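Local coordinates for protein ketol-acid reductoisomerase (NAD(+)) (uncultured archaeon GZfos26G2, PDB 4XDY) that converts (S)-2-acetolactate to (R)-2,3-dihydroxy-isovalerate by a magnesium-dependent methyl migration followed by NADH-driven reduction, a step in branched-chain amino acid biosynthesis, at residues P225-H234 and V318-F329. Sequence-based numbering, arbitrary orientation.
Sequences PEMAYFECVH and VETVGAEIRKLF
The phenol oxygen of Y229 accepts a hydrogen bond from the guanidinium of R326: NH1 lies 3.0 Å from OH, and the N-H...O angle is 160°, a nearly straight bond. The oxygen sits at the edge of the guanidinium, within its plane, while the tyrosine ring is turned well out of that plane. R326 bends at chi3 to bring NH1 back along its own helix, where G322 O lies over one face of the guanidinium. Y229 is a knob seated among V318, G322, I325 and R326. Its CG stands anti to the backbone N (chi1 -178°), which carries the ring over to the other helix, and G322 CA packs over one face in a CH-pi contact, 3.8 Å from the ring centroid. Glycine suits this place, since a beta carbon would collide with CE2 of the tyrosine. V233 CB backs the opposite face. A leucine in place of Y229 would probably leave R326 NH1 without this acceptor and G322 CA without its aromatic face. I325, long and branched, serves two rings: its CD1 meets Y229 CD1 at 3.6 Å, and its CG2 meets F230 CE1 at 3.5 Å. Toward the start of helix 225-254, compact P225 and the aliphatic CG of E226 rest on the two methyls of V321, while E226 OE1 is bonded to the N-terminal amine of M1 of the second subunit. Near the C-terminal end of segment 318-329, F329 CZ comes within 3.5 Å of H234 CE1, the two rings meeting obliquely, and F149 of the second subunit meets the F329 ring edge-to-face. Segments 225-234 and 318-327 cross at -82°, nearly perpendicular, packing the C-terminal helix 317-327 against the start of helix 225-254, which carries the predicted magnesium ligands E231 and E235, within the all-helical, knotted C-terminal domain of ketol-acid reductoisomerases.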
loop_
_atom_site.group_PDB
_atom_site.type_symbol
_atom_site.label_atom_id
_atom_site.label_comp_id
_atom_site.label_asym_id
_atom_site.label_seq_id
_atom_site.Cartn_x
_atom_site.Cartn_y
_atom_site.Cartn_z
ATOM N N PRO A 225 -10.011 -4.023 18.430
ATOM C CA PRO A 225 -9.063 -4.449 17.442
ATOM C C PRO A 225 -9.580 -4.531 16.028
ATOM O O PRO A 225 -8.781 -4.290 15.082
ATOM C CB PRO A 225 -8.545 -5.826 18.005
ATOM C CG PRO A 225 -9.710 -6.337 18.802
ATOM C CD PRO A 225 -10.345 -5.118 19.405
ATOM N N GLU A 226 -10.872 -4.793 15.819
ATOM C CA GLU A 226 -11.397 -4.768 14.461
ATOM C C GLU A 226 -11.312 -3.352 13.830
ATOM O O GLU A 226 -11.019 -3.173 12.638
ATOM C CB GLU A 226 -12.833 -5.231 14.456
ATOM C CG GLU A 226 -12.994 -6.690 14.912
ATOM C CD GLU A 226 -12.976 -6.877 16.391
ATOM O OE1 GLU A 226 -13.026 -5.954 17.236
ATOM O OE2 GLU A 226 -12.919 -8.081 16.698
ATOM N N MET A 227 -11.581 -2.370 14.682
ATOM C CA MET A 227 -11.490 -0.940 14.282
ATOM C C MET A 227 -10.059 -0.535 13.943
ATOM O O MET A 227 -9.805 0.033 12.902
ATOM C CB MET A 227 -12.136 -0.123 15.372
ATOM C CG MET A 227 -12.303 1.357 15.029
ATOM S SD MET A 227 -12.983 2.266 16.428
ATOM C CE MET A 227 -14.625 1.543 16.479
ATOM N N ALA A 228 -9.102 -0.916 14.803
ATOM C CA ALA A 228 -7.699 -0.714 14.583
ATOM C C ALA A 228 -7.216 -1.384 13.362
ATOM O O ALA A 228 -6.451 -0.827 12.589
ATOM C CB ALA A 228 -6.900 -1.129 15.797
ATOM N N TYR A 229 -7.717 -2.589 13.068
ATOM C CA TYR A 229 -7.403 -3.224 11.773
ATOM C C TYR A 229 -7.849 -2.521 10.515
ATOM O O TYR A 229 -7.075 -2.370 9.587
ATOM C CB TYR A 229 -7.890 -4.736 11.755
ATOM C CG TYR A 229 -7.509 -5.389 10.449
ATOM C CD1 TYR A 229 -8.363 -5.468 9.388
ATOM C CD2 TYR A 229 -6.336 -6.079 10.343
ATOM C CE1 TYR A 229 -7.977 -6.001 8.164
ATOM C CE2 TYR A 229 -5.946 -6.640 9.174
ATOM C CZ TYR A 229 -6.736 -6.619 8.106
ATOM O OH TYR A 229 -6.288 -7.202 6.955
ATOM N N PHE A 230 -9.107 -2.076 10.465
ATOM C CA PHE A 230 -9.618 -1.442 9.306
ATOM C C PHE A 230 -8.863 -0.098 9.103
ATOM O O PHE A 230 -8.546 0.289 7.993
ATOM C CB PHE A 230 -11.065 -1.143 9.469
ATOM C CG PHE A 230 -11.996 -2.378 9.313
ATOM C CD1 PHE A 230 -11.716 -3.363 8.357
ATOM C CD2 PHE A 230 -13.107 -2.500 10.059
ATOM C CE1 PHE A 230 -12.582 -4.465 8.152
ATOM C CE2 PHE A 230 -13.963 -3.601 9.919
ATOM C CZ PHE A 230 -13.684 -4.546 8.961
ATOM N N GLU A 231 -8.630 0.606 10.190
ATOM C CA GLU A 231 -7.950 1.920 10.121
ATOM C C GLU A 231 -6.491 1.781 9.729
ATOM O O GLU A 231 -6.015 2.591 8.955
ATOM C CB GLU A 231 -8.028 2.639 11.452
ATOM C CG GLU A 231 -7.431 4.022 11.472
ATOM C CD GLU A 231 -8.211 5.033 10.689
ATOM O OE1 GLU A 231 -9.445 4.971 10.615
ATOM O OE2 GLU A 231 -7.597 5.933 10.072
ATOM N N CYS A 232 -5.721 0.888 10.364
ATOM C CA CYS A 232 -4.267 0.879 10.234
ATOM C C CYS A 232 -3.749 -0.071 9.161
ATOM O O CYS A 232 -2.633 0.075 8.731
ATOM C CB CYS A 232 -3.609 0.532 11.566
ATOM S SG CYS A 232 -3.882 1.672 12.924
ATOM N N VAL A 233 -4.535 -1.084 8.801
ATOM C CA VAL A 233 -4.081 -2.094 7.832
ATOM C C VAL A 233 -4.934 -2.157 6.588
ATOM O O VAL A 233 -4.400 -1.921 5.493
ATOM C CB VAL A 233 -4.017 -3.507 8.499
ATOM C CG1 VAL A 233 -3.452 -4.526 7.512
ATOM C CG2 VAL A 233 -3.183 -3.457 9.779
ATOM N N HIS A 234 -6.242 -2.427 6.684
ATOM C CA HIS A 234 -7.035 -2.557 5.483
ATOM C C HIS A 234 -7.019 -1.258 4.632
ATOM O O HIS A 234 -6.833 -1.309 3.445
ATOM C CB HIS A 234 -8.481 -2.917 5.832
ATOM C CG HIS A 234 -9.316 -3.252 4.672
ATOM N ND1 HIS A 234 -9.364 -4.542 4.146
ATOM C CD2 HIS A 234 -10.120 -2.493 3.879
ATOM C CE1 HIS A 234 -10.113 -4.529 3.056
ATOM N NE2 HIS A 234 -10.666 -3.343 2.928
ATOM N N VAL A 318 -3.019 -8.311 15.474
ATOM C CA VAL A 318 -3.220 -7.788 14.155
ATOM C C VAL A 318 -3.399 -8.909 13.135
ATOM O O VAL A 318 -4.195 -8.831 12.227
ATOM C CB VAL A 318 -2.107 -6.763 13.790
ATOM C CG1 VAL A 318 -0.838 -7.474 13.453
ATOM C CG2 VAL A 318 -2.654 -5.932 12.654
ATOM N N GLU A 319 -2.688 -10.017 13.363
ATOM C CA GLU A 319 -2.763 -11.179 12.547
ATOM C C GLU A 319 -3.983 -12.079 12.825
ATOM O O GLU A 319 -4.625 -12.553 11.919
ATOM C CB GLU A 319 -1.421 -11.951 12.650
ATOM C CG GLU A 319 -0.234 -11.285 11.948
ATOM C CD GLU A 319 -0.478 -11.176 10.443
ATOM O OE1 GLU A 319 -0.483 -12.183 9.729
ATOM O OE2 GLU A 319 -0.824 -10.041 9.984
ATOM N N THR A 320 -4.287 -12.299 14.086
ATOM C CA THR A 320 -5.425 -13.171 14.400
ATOM C C THR A 320 -6.754 -12.454 14.101
ATOM O O THR A 320 -7.654 -13.033 13.488
ATOM C CB THR A 320 -5.382 -13.642 15.882
ATOM O OG1 THR A 320 -5.369 -12.542 16.724
ATOM C CG2 THR A 320 -4.132 -14.489 16.214
ATOM N N VAL A 321 -6.842 -11.180 14.443
ATOM C CA VAL A 321 -8.075 -10.465 14.105
ATOM C C VAL A 321 -8.173 -10.198 12.630
ATOM O O VAL A 321 -9.236 -10.344 12.011
ATOM C CB VAL A 321 -8.212 -9.182 14.920
ATOM C CG1 VAL A 321 -9.491 -8.424 14.558
ATOM C CG2 VAL A 321 -8.237 -9.531 16.400
ATOM N N GLY A 322 -7.056 -9.808 12.004
ATOM C CA GLY A 322 -7.075 -9.600 10.545
ATOM C C GLY A 322 -7.526 -10.837 9.782
ATOM O O GLY A 322 -8.264 -10.757 8.811
ATOM N N ALA A 323 -7.022 -12.008 10.220
ATOM C CA ALA A 323 -7.417 -13.263 9.524
ATOM C C ALA A 323 -8.933 -13.501 9.639
ATOM O O ALA A 323 -9.561 -13.886 8.672
ATOM C CB ALA A 323 -6.611 -14.479 9.992
ATOM N N GLU A 324 -9.480 -13.241 10.800
ATOM C CA GLU A 324 -10.919 -13.447 11.100
ATOM C C GLU A 324 -11.722 -12.481 10.244
ATOM O O GLU A 324 -12.694 -12.845 9.571
ATOM C CB GLU A 324 -11.214 -13.149 12.599
ATOM C CG GLU A 324 -10.569 -14.059 13.643
ATOM C CD GLU A 324 -10.872 -13.716 15.140
ATOM O OE1 GLU A 324 -10.985 -12.510 15.603
ATOM O OE2 GLU A 324 -10.968 -14.729 15.889
ATOM N N ILE A 325 -11.242 -11.205 10.188
ATOM C CA ILE A 325 -11.926 -10.198 9.336
ATOM C C ILE A 325 -11.946 -10.539 7.861
ATOM O O ILE A 325 -12.987 -10.444 7.176
ATOM C CB ILE A 325 -11.301 -8.783 9.578
ATOM C CG1 ILE A 325 -11.598 -8.279 10.979
ATOM C CG2 ILE A 325 -11.713 -7.789 8.512
ATOM C CD1 ILE A 325 -10.918 -6.991 11.393
ATOM N N ARG A 326 -10.798 -10.945 7.355
ATOM C CA ARG A 326 -10.617 -11.142 5.933
ATOM C C ARG A 326 -11.436 -12.419 5.479
ATOM O O ARG A 326 -12.036 -12.408 4.411
ATOM C CB ARG A 326 -9.210 -11.307 5.532
ATOM C CG ARG A 326 -8.364 -10.024 5.610
ATOM C CD ARG A 326 -6.990 -10.192 5.021
ATOM N NE ARG A 326 -6.169 -11.208 5.696
ATOM C CZ ARG A 326 -5.462 -11.095 6.804
ATOM N NH1 ARG A 326 -5.224 -9.935 7.421
ATOM N NH2 ARG A 326 -4.866 -12.186 7.268
ATOM N N LYS A 327 -11.514 -13.389 6.377
ATOM C CA LYS A 327 -12.336 -14.623 6.123
ATOM C C LYS A 327 -13.816 -14.292 5.932
ATOM O O LYS A 327 -14.539 -14.989 5.232
ATOM C CB LYS A 327 -12.144 -15.583 7.310
ATOM C CG LYS A 327 -12.799 -16.925 7.106
ATOM C CD LYS A 327 -12.700 -17.699 8.408
ATOM C CE LYS A 327 -13.184 -19.159 8.280
ATOM N NZ LYS A 327 -12.248 -20.044 9.057
ATOM N N LEU A 328 -14.276 -13.254 6.591
ATOM C CA LEU A 328 -15.675 -12.797 6.537
ATOM C C LEU A 328 -15.991 -11.828 5.435
ATOM O O LEU A 328 -17.158 -11.446 5.255
ATOM C CB LEU A 328 -16.050 -12.215 7.890
ATOM C CG LEU A 328 -15.996 -13.172 9.080
ATOM C CD1 LEU A 328 -16.073 -12.440 10.420
ATOM C CD2 LEU A 328 -17.169 -14.188 9.009
ATOM N N PHE A 329 -15.002 -11.382 4.657
ATOM C CA PHE A 329 -15.327 -10.605 3.437
ATOM C C PHE A 329 -16.129 -11.394 2.415
ATOM O O PHE A 329 -15.966 -12.582 2.287
ATOM C CB PHE A 329 -14.045 -10.174 2.713
ATOM C CG PHE A 329 -13.235 -9.139 3.448
ATOM C CD1 PHE A 329 -13.768 -8.321 4.423
ATOM C CD2 PHE A 329 -11.912 -8.996 3.133
ATOM C CE1 PHE A 329 -12.980 -7.338 5.071
ATOM C CE2 PHE A 329 -11.107 -8.079 3.811
ATOM C CZ PHE A 329 -11.652 -7.222 4.736
#